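Long-range contact in N-glycosylase/DNA lyase (Methanocaldococcus jannaschii, PDB 3FHF), which is named an N-glycosylase/DNA lyase, an all-helical member of the helix-hairpin-helix group of DNA glycosylases: residues F50-A55 with R94-Y99. Sequence-based numbering, arbitrary orientation.
Sequences FCILTA and RKRAEY
Arg96 reaches from helix 93-103 to the C-terminal end of helix 41-54 and takes hold of the carbonyl oxygen of Ala55 there. It does so end-on with both terminal nitrogens. Arg96 NH1 gives the shorter bond, 2.9 Å to Ala55 O, arriving on a lone pair in the carbonyl plane. Arg96 NH2 is 3.2 Å from Ala55 O and lies well above that plane, with a more bent N-H...O angle of 141°. The oxygen itself lies almost in the guanidinium plane, so both bonds use the edge of the group. CG leans toward the end of helix 41-54, and a bend at chi2 (-52°) then carries Arg96 CD across to that helix, 3.5 Å from Ile52 O. Arg96 NH1 also sits 3.2 Å from Ile52 O, which approaches the guanidinium obliquely, and Leu53 O lies near the plane at its edge; His90 hydrogen-bonds to that second oxygen. Ala55 CB lies 3.5 Å from Arg96 NH2.

Nearer the arginine's backbone the contact is apolar. Ile52 CG2 slides alongside the arginine, 4.1 Å from Arg96 CD, and the same methyl touches Tyr99 CB, meeting the ring at its edge. Leu53 adds CD2, 3.8 Å from Arg96 CB. The segment axes run nearly antiparallel, at 154°, and approach no closer than 10.0 Å, a gap these side chains span.

A positive group is thus set near the C-terminal, partly negative end of helix 41-54, which probably stabilises its charge. Two bonds converging on one oxygen probably help hold the guanidinium edge-on to it, joining the end of helix 41-54 to helix 93-103.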
loop_
_atom_site.group_PDB
_atom_site.type_symbol
_atom_site.label_atom_id
_atom_site.label_comp_id
_atom_site.label_asym_id
_atom_site.label_seq_id
_atom_site.Cartn_x
_atom_site.Cartn_y
_atom_site.Cartn_z
ATOM N N PHE A 50 -9.417 0.653 4.096
ATOM C CA PHE A 50 -8.746 1.846 3.598
ATOM C C PHE A 50 -8.099 1.487 2.260
ATOM O O PHE A 50 -8.178 2.241 1.291
ATOM C CB PHE A 50 -7.643 2.294 4.569
ATOM C CG PHE A 50 -6.667 3.275 3.965
ATOM C CD1 PHE A 50 -7.023 4.604 3.768
ATOM C CD2 PHE A 50 -5.404 2.855 3.559
ATOM C CE1 PHE A 50 -6.134 5.505 3.173
ATOM C CE2 PHE A 50 -4.507 3.743 2.963
ATOM C CZ PHE A 50 -4.874 5.071 2.768
ATOM N N CYS A 51 -7.460 0.322 2.222
ATOM C CA CYS A 51 -6.784 -0.130 1.013
ATOM C C CYS A 51 -7.767 -0.512 -0.089
ATOM O O CYS A 51 -7.487 -0.318 -1.267
ATOM C CB CYS A 51 -5.846 -1.294 1.342
ATOM S SG CYS A 51 -4.446 -0.793 2.390
ATOM N N ILE A 52 -8.921 -1.050 0.289
ATOM C CA ILE A 52 -9.927 -1.396 -0.710
ATOM C C ILE A 52 -10.426 -0.111 -1.377
ATOM O O ILE A 52 -10.763 -0.099 -2.559
ATOM C CB ILE A 52 -11.133 -2.117 -0.076
ATOM C CG1 ILE A 52 -10.755 -3.549 0.287
ATOM C CG2 ILE A 52 -12.320 -2.105 -1.041
ATOM C CD1 ILE A 52 -11.890 -4.343 0.922
ATOM N N LEU A 53 -10.458 0.975 -0.609
ATOM C CA LEU A 53 -10.934 2.262 -1.112
ATOM C C LEU A 53 -9.911 3.092 -1.894
ATOM O O LEU A 53 -10.294 3.973 -2.668
ATOM C CB LEU A 53 -11.454 3.110 0.051
ATOM C CG LEU A 53 -12.637 2.580 0.860
ATOM C CD1 LEU A 53 -12.877 3.505 2.048
ATOM C CD2 LEU A 53 -13.886 2.502 -0.026
ATOM N N THR A 54 -8.624 2.813 -1.690
ATOM C CA THR A 54 -7.539 3.552 -2.344
ATOM C C THR A 54 -7.616 3.702 -3.866
ATOM O O THR A 54 -7.413 4.799 -4.391
ATOM C CB THR A 54 -6.159 2.929 -1.991
ATOM O OG1 THR A 54 -5.893 3.117 -0.596
ATOM C CG2 THR A 54 -5.045 3.579 -2.806
ATOM N N ALA A 55 -7.890 2.606 -4.569
ATOM C CA ALA A 55 -7.969 2.636 -6.028
ATOM C C ALA A 55 -8.903 3.725 -6.548
ATOM O O ALA A 55 -10.061 3.810 -6.137
ATOM C CB ALA A 55 -8.418 1.275 -6.552
ATOM N N ARG A 94 -20.547 1.864 -5.080
ATOM C CA ARG A 94 -21.271 0.605 -5.197
ATOM C C ARG A 94 -20.368 -0.629 -5.083
ATOM O O ARG A 94 -20.584 -1.483 -4.221
ATOM C CB ARG A 94 -22.045 0.577 -6.518
ATOM C CG ARG A 94 -22.930 -0.643 -6.706
ATOM C CD ARG A 94 -23.839 -0.462 -7.917
ATOM N NE ARG A 94 -23.086 -0.086 -9.112
ATOM C CZ ARG A 94 -22.189 -0.869 -9.709
ATOM N NH1 ARG A 94 -21.934 -2.078 -9.225
ATOM N NH2 ARG A 94 -21.545 -0.440 -10.788
ATOM N N LYS A 95 -19.361 -0.726 -5.948
ATOM C CA LYS A 95 -18.440 -1.863 -5.919
ATOM C C LYS A 95 -17.665 -1.981 -4.606
ATOM O O LYS A 95 -17.558 -3.069 -4.036
ATOM C CB LYS A 95 -17.429 -1.769 -7.064
ATOM C CG LYS A 95 -17.970 -2.104 -8.439
ATOM C CD LYS A 95 -16.846 -2.032 -9.462
ATOM C CE LYS A 95 -17.339 -2.309 -10.867
ATOM N NZ LYS A 95 -16.225 -2.207 -11.850
ATOM N N ARG A 96 -17.119 -0.862 -4.133
ATOM C CA ARG A 96 -16.341 -0.869 -2.900
ATOM C C ARG A 96 -17.174 -1.281 -1.691
ATOM O O ARG A 96 -16.691 -1.997 -0.812
ATOM C CB ARG A 96 -15.696 0.502 -2.669
ATOM C CG ARG A 96 -14.834 0.983 -3.835
ATOM C CD ARG A 96 -13.802 -0.070 -4.265
ATOM N NE ARG A 96 -13.241 0.243 -5.579
ATOM C CZ ARG A 96 -12.321 1.175 -5.805
ATOM N NH1 ARG A 96 -11.829 1.888 -4.800
ATOM N NH2 ARG A 96 -11.918 1.424 -7.047
ATOM N N ALA A 97 -18.426 -0.837 -1.647
ATOM C CA ALA A 97 -19.315 -1.187 -0.543
ATOM C C ALA A 97 -19.540 -2.700 -0.522
ATOM O O ALA A 97 -19.620 -3.317 0.544
ATOM C CB ALA A 97 -20.651 -0.460 -0.693
ATOM N N GLU A 98 -19.653 -3.291 -1.706
ATOM C CA GLU A 98 -19.858 -4.729 -1.813
ATOM C C GLU A 98 -18.606 -5.494 -1.369
ATOM O O GLU A 98 -18.696 -6.443 -0.591
ATOM C CB GLU A 98 -20.222 -5.105 -3.251
ATOM C CG GLU A 98 -20.110 -6.587 -3.535
ATOM C CD GLU A 98 -20.520 -6.950 -4.947
ATOM O OE1 GLU A 98 -20.207 -6.178 -5.880
ATOM O OE2 GLU A 98 -21.146 -8.017 -5.123
ATOM N N TYR A 99 -17.442 -5.082 -1.865
ATOM C CA TYR A 99 -16.193 -5.741 -1.491
ATOM C C TYR A 99 -16.011 -5.741 0.025
ATOM O O TYR A 99 -15.664 -6.762 0.627
ATOM C CB TYR A 99 -14.990 -5.036 -2.117
ATOM C CG TYR A 99 -14.944 -5.036 -3.629
ATOM C CD1 TYR A 99 -15.493 -6.082 -4.371
ATOM C CD2 TYR A 99 -14.302 -4.006 -4.318
ATOM C CE1 TYR A 99 -15.401 -6.101 -5.766
ATOM C CE2 TYR A 99 -14.204 -4.017 -5.709
ATOM C CZ TYR A 99 -14.756 -5.065 -6.424
ATOM O OH TYR A 99 -14.659 -5.070 -7.796
#